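Local coordinates for pyruvate formate-lyase 2 (Archaeoglobus fulgidus, PDB 2F3O), which is of unknown function but belongs to the glycyl radical enzymes, alongside pyruvate formate-lyase and glycerol dehydratase, and probably acts as a lyase, at residues A[13-18]-A[69-74]; A[97-102]-A[313-318]; A[466-471]-A[483-488]. All coordinates share one frame; numbering follows the deposited sequence.

Interaction 1 of 3, residues A[13-18]-A[69-74]; sequences VSKPAR and LPNPPG
Arg18 and Gly74 form a parallel beta bridge, their CA atoms 4.5 Å apart, where the short strands 18-19 and 74-75 of this glycyl radical enzyme meet. The backbone bond beside the bridge runs from Arg18 N to Pro73 O at 3.0 Å, and the same oxygen receives a CA-H...O contact from Ala17 CA at 3.3 Å.

Side-chain bonds come chiefly from Arg18. With CG lodged between backbone N and carbonyl carbon (chi1 72°), its extended chain reaches back along the loop and presents the guanidinium edge to two successive carbonyls. NE donates to Asn71 O at 2.9 Å, NH2 to Pro70 O at 2.7 Å, and both oxygens lie near the guanidinium plane; the NH2 bond is the straighter, at 162° against 141°. NH2 also forms a salt bridge with Glu22. Replacing Arg18 by a leucine would probably leave those two carbonyls without these donors and cost Glu22 this salt bridge. Lys15 adds a weak bond from NZ to Pro72 O.

Apolar contacts gather on the Pro73 ring: Ala17 CB lies 3.8 Å from Pro73 CB, and Val13, crossing the ring at about a right angle, brings CG1 to 3.9 Å from Pro73 CD.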
loop_
_atom_site.group_PDB
_atom_site.type_symbol
_atom_site.label_atom_id
_atom_site.label_comp_id
_atom_site.label_asym_id
_atom_site.label_seq_id
_atom_site.Cartn_x
_atom_site.Cartn_y
_atom_site.Cartn_z
ATOM N N VAL A 13 4.156 -52.273 -14.063
ATOM C CA VAL A 13 3.789 -50.971 -14.672
ATOM C C VAL A 13 4.179 -51.010 -16.150
ATOM O O VAL A 13 4.436 -49.963 -16.766
ATOM C CB VAL A 13 4.481 -49.709 -14.028
ATOM C CG1 VAL A 13 3.678 -49.137 -12.848
ATOM C CG2 VAL A 13 5.939 -49.990 -13.656
ATOM N N SER A 14 4.244 -52.224 -16.705
ATOM C CA SER A 14 4.528 -52.406 -18.128
ATOM C C SER A 14 3.304 -52.870 -18.906
ATOM O O SER A 14 3.385 -53.111 -20.105
ATOM C CB SER A 14 5.672 -53.386 -18.305
ATOM O OG SER A 14 6.667 -53.096 -17.343
ATOM N N LYS A 15 2.170 -52.974 -18.220
ATOM C CA LYS A 15 0.916 -53.377 -18.842
ATOM C C LYS A 15 0.323 -52.165 -19.556
ATOM O O LYS A 15 0.676 -51.041 -19.209
ATOM C CB LYS A 15 -0.037 -53.973 -17.784
ATOM C CG LYS A 15 -0.548 -53.028 -16.690
ATOM C CD LYS A 15 -1.154 -53.831 -15.514
ATOM C CE LYS A 15 -2.017 -52.969 -14.585
ATOM N NZ LYS A 15 -3.327 -52.650 -15.223
ATOM N N PRO A 16 -0.541 -52.384 -20.581
ATOM C CA PRO A 16 -1.177 -51.270 -21.325
ATOM C C PRO A 16 -1.975 -50.266 -20.466
ATOM O O PRO A 16 -2.543 -50.636 -19.436
ATOM C CB PRO A 16 -2.107 -51.991 -22.319
ATOM C CG PRO A 16 -2.283 -53.363 -21.756
ATOM C CD PRO A 16 -0.960 -53.685 -21.136
ATOM N N ALA A 17 -1.994 -49.005 -20.894
ATOM C CA ALA A 17 -2.590 -47.931 -20.104
ATOM C C ALA A 17 -4.076 -47.784 -20.364
ATOM O O ALA A 17 -4.569 -48.119 -21.437
ATOM C CB ALA A 17 -1.880 -46.625 -20.358
ATOM N N ARG A 18 -4.792 -47.278 -19.369
ATOM C CA ARG A 18 -6.228 -47.066 -19.506
ATOM C C ARG A 18 -6.651 -45.584 -19.383
ATOM O O ARG A 18 -5.915 -44.744 -18.866
ATOM C CB ARG A 18 -6.973 -47.926 -18.485
ATOM C CG ARG A 18 -6.840 -47.447 -17.060
ATOM C CD ARG A 18 -7.485 -48.420 -16.110
ATOM N NE ARG A 18 -7.770 -47.857 -14.793
ATOM C CZ ARG A 18 -8.950 -47.354 -14.452
ATOM N NH1 ARG A 18 -9.937 -47.318 -15.326
ATOM N NH2 ARG A 18 -9.151 -46.883 -13.240
ATOM N N LEU A 69 -3.994 -43.409 -9.839
ATOM C CA LEU A 69 -5.359 -43.686 -10.246
ATOM C C LEU A 69 -5.570 -45.157 -9.881
ATOM O O LEU A 69 -4.572 -45.883 -9.735
ATOM C CB LEU A 69 -5.504 -43.458 -11.741
ATOM C CG LEU A 69 -4.386 -44.073 -12.569
ATOM C CD1 LEU A 69 -4.935 -45.128 -13.494
ATOM C CD2 LEU A 69 -3.628 -43.025 -13.328
ATOM N N PRO A 70 -6.844 -45.602 -9.688
ATOM C CA PRO A 70 -7.078 -47.026 -9.432
ATOM C C PRO A 70 -6.717 -47.794 -10.673
ATOM O O PRO A 70 -6.931 -47.297 -11.765
ATOM C CB PRO A 70 -8.588 -47.117 -9.227
ATOM C CG PRO A 70 -9.059 -45.748 -8.996
ATOM C CD PRO A 70 -8.105 -44.836 -9.684
ATOM N N ASN A 71 -6.172 -48.988 -10.483
ATOM C CA ASN A 71 -5.624 -49.818 -11.562
ATOM C C ASN A 71 -4.765 -49.084 -12.616
ATOM O O ASN A 71 -5.257 -48.715 -13.695
ATOM C CB ASN A 71 -6.718 -50.666 -12.217
ATOM C CG ASN A 71 -6.146 -51.710 -13.167
ATOM O OD1 ASN A 71 -6.575 -51.815 -14.324
ATOM N ND2 ASN A 71 -5.150 -52.471 -12.691
ATOM N N PRO A 72 -3.474 -48.888 -12.297
ATOM C CA PRO A 72 -2.441 -48.082 -12.953
ATOM C C PRO A 72 -2.059 -48.518 -14.386
ATOM O O PRO A 72 -2.660 -49.440 -14.915
ATOM C CB PRO A 72 -1.283 -48.140 -11.956
ATOM C CG PRO A 72 -1.906 -48.558 -10.674
ATOM C CD PRO A 72 -2.932 -49.535 -11.100
ATOM N N PRO A 73 -0.962 -47.989 -14.954
ATOM C CA PRO A 73 -0.917 -47.069 -16.064
ATOM C C PRO A 73 -2.255 -46.507 -16.498
ATOM O O PRO A 73 -3.146 -47.244 -16.919
ATOM C CB PRO A 73 -0.231 -47.899 -17.154
ATOM C CG PRO A 73 0.756 -48.772 -16.354
ATOM C CD PRO A 73 0.358 -48.630 -14.852
ATOM N N GLY A 74 -2.375 -45.186 -16.394
ATOM C CA GLY A 74 -3.559 -44.495 -16.875
ATOM C C GLY A 74 -3.516 -42.984 -17.005
ATOM O O GLY A 74 -2.513 -42.338 -16.677
#

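Interaction 2 of 3, residues A[97-102]-A[313-318]; sequences ETNRLM and EIVPAF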
loop_
_atom_site.group_PDB
_atom_site.type_symbol
_atom_site.label_atom_id
_atom_site.label_comp_id
_atom_site.label_asym_id
_atom_site.label_seq_id
_atom_site.Cartn_x
_atom_site.Cartn_y
_atom_site.Cartn_z
ATOM N N GLU A 97 -2.052 -44.906 -32.776
ATOM C CA GLU A 97 -0.654 -45.354 -32.843
ATOM C C GLU A 97 0.240 -44.985 -31.639
ATOM O O GLU A 97 1.134 -45.746 -31.283
ATOM C CB GLU A 97 0.004 -45.017 -34.201
ATOM C CG GLU A 97 0.406 -43.561 -34.418
ATOM C CD GLU A 97 1.668 -43.422 -35.281
ATOM O OE1 GLU A 97 2.027 -42.277 -35.662
ATOM O OE2 GLU A 97 2.308 -44.462 -35.571
ATOM N N THR A 98 -0.026 -43.846 -30.999
ATOM C CA THR A 98 0.754 -43.387 -29.845
ATOM C C THR A 98 -0.162 -43.098 -28.671
ATOM O O THR A 98 -1.254 -42.568 -28.857
ATOM C CB THR A 98 1.504 -42.086 -30.168
ATOM O OG1 THR A 98 0.586 -41.136 -30.729
ATOM C CG2 THR A 98 2.612 -42.340 -31.176
ATOM N N ASN A 99 0.302 -43.447 -27.474
ATOM C CA ASN A 99 -0.411 -43.193 -26.211
ATOM C C ASN A 99 -1.839 -43.737 -26.203
ATOM O O ASN A 99 -2.809 -43.013 -25.961
ATOM C CB ASN A 99 -0.369 -41.703 -25.856
ATOM C CG ASN A 99 -0.662 -41.431 -24.396
ATOM O OD1 ASN A 99 -0.175 -42.124 -23.503
ATOM N ND2 ASN A 99 -1.460 -40.405 -24.147
ATOM N N ARG A 100 -1.942 -45.023 -26.511
ATOM C CA ARG A 100 -3.214 -45.724 -26.528
ATOM C C ARG A 100 -3.752 -45.915 -25.113
ATOM O O ARG A 100 -3.007 -46.181 -24.176
ATOM C CB ARG A 100 -3.086 -47.071 -27.259
ATOM C CG ARG A 100 -1.976 -48.002 -26.738
ATOM C CD ARG A 100 -1.842 -49.248 -27.608
ATOM N NE ARG A 100 -2.322 -48.997 -28.969
ATOM C CZ ARG A 100 -2.549 -49.950 -29.872
ATOM N NH1 ARG A 100 -2.332 -51.232 -29.570
ATOM N NH2 ARG A 100 -3.000 -49.624 -31.080
ATOM N N LEU A 101 -5.057 -45.738 -24.966
ATOM C CA LEU A 101 -5.708 -45.850 -23.673
ATOM C C LEU A 101 -6.931 -46.724 -23.846
ATOM O O LEU A 101 -7.794 -46.412 -24.660
ATOM C CB LEU A 101 -6.137 -44.462 -23.176
ATOM C CG LEU A 101 -5.079 -43.368 -22.968
ATOM C CD1 LEU A 101 -5.689 -41.967 -22.898
ATOM C CD2 LEU A 101 -4.265 -43.675 -21.728
ATOM N N MET A 102 -7.011 -47.822 -23.105
ATOM C CA MET A 102 -8.195 -48.660 -23.184
ATOM C C MET A 102 -9.313 -47.898 -22.503
ATOM O O MET A 102 -9.105 -47.294 -21.457
ATOM C CB MET A 102 -7.997 -49.997 -22.472
ATOM C CG MET A 102 -6.643 -50.633 -22.657
ATOM S SD MET A 102 -6.393 -52.031 -21.532
ATOM C CE MET A 102 -7.179 -51.496 -19.995
ATOM N N GLU A 313 2.869 -44.222 -13.130
ATOM C CA GLU A 313 1.464 -44.587 -13.172
ATOM C C GLU A 313 0.617 -43.631 -14.016
ATOM O O GLU A 313 -0.451 -44.014 -14.499
ATOM C CB GLU A 313 0.895 -44.761 -11.759
ATOM C CG GLU A 313 1.507 -45.925 -11.000
ATOM C CD GLU A 313 1.070 -46.000 -9.533
ATOM O OE1 GLU A 313 0.220 -45.190 -9.113
ATOM O OE2 GLU A 313 1.579 -46.878 -8.800
ATOM N N ILE A 314 1.077 -42.399 -14.214
ATOM C CA ILE A 314 0.340 -41.494 -15.096
ATOM C C ILE A 314 0.956 -41.283 -16.462
ATOM O O ILE A 314 2.157 -41.343 -16.675
ATOM C CB ILE A 314 -0.058 -40.108 -14.481
ATOM C CG1 ILE A 314 1.160 -39.252 -14.160
ATOM C CG2 ILE A 314 -0.931 -40.272 -13.277
ATOM C CD1 ILE A 314 0.814 -37.796 -13.937
ATOM N N VAL A 315 0.054 -41.007 -17.373
ATOM C CA VAL A 315 0.324 -40.899 -18.763
ATOM C C VAL A 315 -0.776 -39.885 -19.094
ATOM O O VAL A 315 -1.849 -39.918 -18.483
ATOM C CB VAL A 315 0.169 -42.322 -19.413
ATOM C CG1 VAL A 315 -1.123 -42.480 -20.203
ATOM C CG2 VAL A 315 1.363 -42.648 -20.273
ATOM N N PRO A 316 -0.503 -38.927 -19.985
ATOM C CA PRO A 316 -1.381 -37.753 -20.104
ATOM C C PRO A 316 -2.675 -38.007 -20.880
ATOM O O PRO A 316 -2.710 -38.869 -21.725
ATOM C CB PRO A 316 -0.501 -36.761 -20.844
ATOM C CG PRO A 316 0.385 -37.630 -21.685
ATOM C CD PRO A 316 0.624 -38.884 -20.923
ATOM N N ALA A 317 -3.736 -37.261 -20.591
ATOM C CA ALA A 317 -5.029 -37.429 -21.298
ATOM C C ALA A 317 -5.119 -36.558 -22.546
ATOM O O ALA A 317 -6.061 -35.774 -22.700
ATOM C CB ALA A 317 -6.222 -37.122 -20.370
ATOM N N PHE A 318 -4.137 -36.701 -23.427
ATOM C CA PHE A 318 -4.037 -35.856 -24.591
ATOM C C PHE A 318 -4.873 -36.417 -25.718
ATOM O O PHE A 318 -4.811 -37.599 -25.996
ATOM C CB PHE A 318 -2.589 -35.794 -25.056
ATOM C CG PHE A 318 -1.678 -34.996 -24.156
ATOM C CD1 PHE A 318 -2.175 -33.996 -23.341
ATOM C CD2 PHE A 318 -0.311 -35.212 -24.178
ATOM C CE1 PHE A 318 -1.330 -33.265 -22.540
ATOM C CE2 PHE A 318 0.527 -34.480 -23.381
ATOM C CZ PHE A 318 0.022 -33.510 -22.562
#
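Asn99, a non-glycine residue in a left-handed backbone conformation (phi 54°), reaches across to Val315 and Pro316 and makes the one hydrogen bond between the two loops. The backbones stay well apart, with the CA atoms of Asn99 and Val315 separated by 7.8 Å, so Asn99 and Leu101 reach across with their side chains, to Val315 and to the backbone carbonyl of Pro316, in a buried contact between irregular segments. Its receiving end is an inverse gamma turn centred on Ala317, which presents the carbonyl of Pro316.

The Asn99 side chain extends with CG opposite the backbone N (chi1 -161°), carrying the amide over to the other loop. ND2 donates to Pro316 O at 3.1 Å with an angle of 151° at the hydrogen. The acceptor lies in the amide plane, while the donor is slightly tilted from the carbonyl plane. Pro316 O also accepts a weak bond from Phe318 N, the bond that closes the turn. On the other branch of the amide, OD1 comes up against both methyls of Val315, 3.5 Å from CG1 and 3.6 Å from CG2. Gln329 bonds to OD1 and Glu323 weakly to ND2, so the amide is held at both ends and its rotation is probably fixed.

Arg96 joins the loops a second time, its NH2 bonding to the carbonyl oxygens of both Asn99 and Phe318. Leu101 packs on Leu19 and Ala75 of the two short strands nearby, and the side chain of Pro316 lies about 7 Å from a bound glycerol. Within the second loop, Pro316 CB sits 3.5 Å above the centre of one face of the Phe318 ring. Across the contact, Leu101 and Val315 lie alongside each other, pointing opposite ways, with Leu101 CD2 3.7 Å from Val315 CG1.

Interaction 3 of 3, residues A[466-471]-A[483-488]; sequences FGAKTE and LREQVS
Gln486 grips Ala468 by both of its backbone polar groups, a two-pronged side-chain to main-chain pairing between a helix glutamine and a loop. The loop 466-471 is thereby fastened to the helix that follows it.

From CB, which leaves the helix alongside the loop rather than straight at it, the chain sets out with CG opposite the carbonyl carbon (chi1 -74°) and then bends at chi2 (-72°), which swings the amide round to the loop. CG passes at 4.2 Å from the Thr470 methyl CG2. CD comes next and lies against the Ala468 methyl, 3.7 Å from CB. At the tip the two branches divide the work: OE1 accepts from Ala468 N at 2.9 Å, with an angle of 154° at the hydrogen, and also touches Gly467 CA. NE2 donates to Ala468 O at 2.8 Å, with the oxygen somewhat out of the amide plane, and leans on Thr470 CG2. Because both bonds go to one residue, they hold the amide against turning over. Ala468 O takes a second, weak bond from Thr470 N, which closes an inverse gamma turn centred on Lys469.

Glu485, one residue earlier on the helix, runs past Thr470 in the opposite direction, with OE2 4.0 Å from CG2.

Helix 447-453 covers Gln486 through Tyr452 and Ala453, while His489, one helix turn beyond Glu485, bonds to Phe466 O. Segment 466-471 thus lies along helix 477-508, close to the end of helix 447-453, and Phe466 extends the contact to helix 133-140.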
loop_
_atom_site.group_PDB
_atom_site.type_symbol
_atom_site.label_atom_id
_atom_site.label_comp_id
_atom_site.label_asym_id
_atom_site.label_seq_id
_atom_site.Cartn_x
_atom_site.Cartn_y
_atom_site.Cartn_z
ATOM N N PHE A 466 -2.815 -12.012 -38.646
ATOM C CA PHE A 466 -2.636 -12.065 -37.207
ATOM C C PHE A 466 -1.434 -11.229 -36.808
ATOM O O PHE A 466 -1.177 -11.041 -35.626
ATOM C CB PHE A 466 -2.364 -13.493 -36.711
ATOM C CG PHE A 466 -3.482 -14.487 -36.939
ATOM C CD1 PHE A 466 -3.219 -15.840 -36.832
ATOM C CD2 PHE A 466 -4.779 -14.090 -37.250
ATOM C CE1 PHE A 466 -4.226 -16.778 -37.030
ATOM C CE2 PHE A 466 -5.781 -15.018 -37.461
ATOM C CZ PHE A 466 -5.510 -16.365 -37.342
ATOM N N GLY A 467 -0.666 -10.757 -37.779
ATOM C CA GLY A 467 0.565 -10.048 -37.463
ATOM C C GLY A 467 0.378 -8.550 -37.415
ATOM O O GLY A 467 -0.684 -8.042 -37.755
ATOM N N ALA A 468 1.419 -7.842 -36.993
ATOM C CA ALA A 468 1.414 -6.391 -37.010
ATOM C C ALA A 468 1.342 -5.933 -38.459
ATOM O O ALA A 468 1.838 -6.614 -39.355
ATOM C CB ALA A 468 2.674 -5.861 -36.365
ATOM N N LYS A 469 0.737 -4.784 -38.719
ATOM C CA LYS A 469 0.658 -4.342 -40.094
ATOM C C LYS A 469 1.946 -3.661 -40.527
ATOM O O LYS A 469 1.957 -2.460 -40.735
ATOM C CB LYS A 469 -0.553 -3.425 -40.309
ATOM C CG LYS A 469 -1.902 -4.164 -40.393
ATOM C CD LYS A 469 -1.756 -5.540 -41.049
ATOM C CE LYS A 469 -3.076 -6.059 -41.577
ATOM N NZ LYS A 469 -4.168 -5.699 -40.639
ATOM N N THR A 470 3.027 -4.430 -40.676
ATOM C CA THR A 470 4.306 -3.907 -41.194
ATOM C C THR A 470 4.230 -3.725 -42.703
ATOM O O THR A 470 3.237 -4.093 -43.334
ATOM C CB THR A 470 5.511 -4.835 -40.868
ATOM O OG1 THR A 470 5.320 -6.121 -41.475
ATOM C CG2 THR A 470 5.669 -5.011 -39.373
ATOM N N GLU A 471 5.276 -3.159 -43.292
ATOM C CA GLU A 471 5.294 -2.997 -44.754
ATOM C C GLU A 471 6.035 -4.134 -45.482
ATOM O O GLU A 471 6.552 -5.058 -44.833
ATOM C CB GLU A 471 5.829 -1.617 -45.140
ATOM C CG GLU A 471 4.758 -0.547 -45.094
ATOM C CD GLU A 471 5.302 0.801 -44.683
ATOM O OE1 GLU A 471 6.528 0.915 -44.456
ATOM O OE2 GLU A 471 4.495 1.753 -44.581
ATOM N N LEU A 483 11.099 -7.537 -38.141
ATOM C CA LEU A 483 11.083 -8.808 -37.413
ATOM C C LEU A 483 10.853 -8.584 -35.910
ATOM O O LEU A 483 9.916 -9.151 -35.332
ATOM C CB LEU A 483 12.366 -9.620 -37.668
ATOM C CG LEU A 483 12.601 -10.905 -36.864
ATOM C CD1 LEU A 483 11.570 -11.959 -37.189
ATOM C CD2 LEU A 483 13.979 -11.451 -37.120
ATOM N N ARG A 484 11.695 -7.732 -35.310
ATOM C CA ARG A 484 11.607 -7.338 -33.898
ATOM C C ARG A 484 10.230 -6.828 -33.528
ATOM O O ARG A 484 9.704 -7.140 -32.466
ATOM C CB ARG A 484 12.628 -6.244 -33.584
ATOM C CG ARG A 484 12.957 -6.078 -32.114
ATOM C CD ARG A 484 13.418 -4.651 -31.871
ATOM N NE ARG A 484 14.283 -4.526 -30.702
ATOM C CZ ARG A 484 15.609 -4.603 -30.743
ATOM N NH1 ARG A 484 16.221 -4.800 -31.901
ATOM N NH2 ARG A 484 16.324 -4.475 -29.633
ATOM N N GLU A 485 9.644 -6.049 -34.416
ATOM C CA GLU A 485 8.321 -5.557 -34.185
ATOM C C GLU A 485 7.320 -6.696 -34.206
ATOM O O GLU A 485 6.371 -6.683 -33.434
ATOM C CB GLU A 485 7.955 -4.523 -35.236
ATOM C CG GLU A 485 6.750 -3.683 -34.864
ATOM C CD GLU A 485 6.427 -2.661 -35.924
ATOM O OE1 GLU A 485 7.377 -2.011 -36.433
ATOM O OE2 GLU A 485 5.226 -2.518 -36.254
ATOM N N GLN A 486 7.531 -7.688 -35.065
ATOM C CA GLN A 486 6.577 -8.783 -35.151
ATOM C C GLN A 486 6.651 -9.752 -33.980
ATOM O O GLN A 486 5.614 -10.241 -33.525
ATOM C CB GLN A 486 6.707 -9.535 -36.466
ATOM C CG GLN A 486 6.166 -8.795 -37.657
ATOM C CD GLN A 486 4.654 -8.698 -37.708
ATOM O OE1 GLN A 486 3.937 -9.219 -36.848
ATOM N NE2 GLN A 486 4.155 -8.031 -38.744
ATOM N N VAL A 487 7.870 -10.024 -33.509
ATOM C CA VAL A 487 8.095 -10.835 -32.308
ATOM C C VAL A 487 7.343 -10.207 -31.140
ATOM O O VAL A 487 6.517 -10.868 -30.496
ATOM C CB VAL A 487 9.600 -10.943 -31.960
ATOM C CG1 VAL A 487 9.808 -11.705 -30.651
ATOM C CG2 VAL A 487 10.353 -11.629 -33.080
ATOM N N SER A 488 7.617 -8.918 -30.919
ATOM C CA SER A 488 6.903 -8.070 -29.961
ATOM C C SER A 488 5.392 -8.270 -30.012
ATOM O O SER A 488 4.778 -8.626 -29.013
ATOM C CB SER A 488 7.230 -6.597 -30.222
ATOM O OG SER A 488 6.797 -5.764 -29.156
#

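How the interactions relate
From the N terminus, interaction 1 closes first, bringing the loop after helix 5-11 back to the chain beyond helices 22-34 and 39-53. Interaction 2 opens after it and spans 210 mostly helical residues, while interaction 3 closes a local connection, with 11 residues between its segments, six of them already in helix 477-508. The three follow in series, neither nested nor crossing. Interactions 1 and 2 are nonetheless neighbours in space, with centres 9 Å apart: Ala17 O and Met102 N, and likewise Gly74 N and Glu313 O, probably hydrogen-bond, joining the four segments into one continuous region. Interaction 3 stands apart, its centre about 47 Å from that of interaction 1, on the opposite side of the chain's centre.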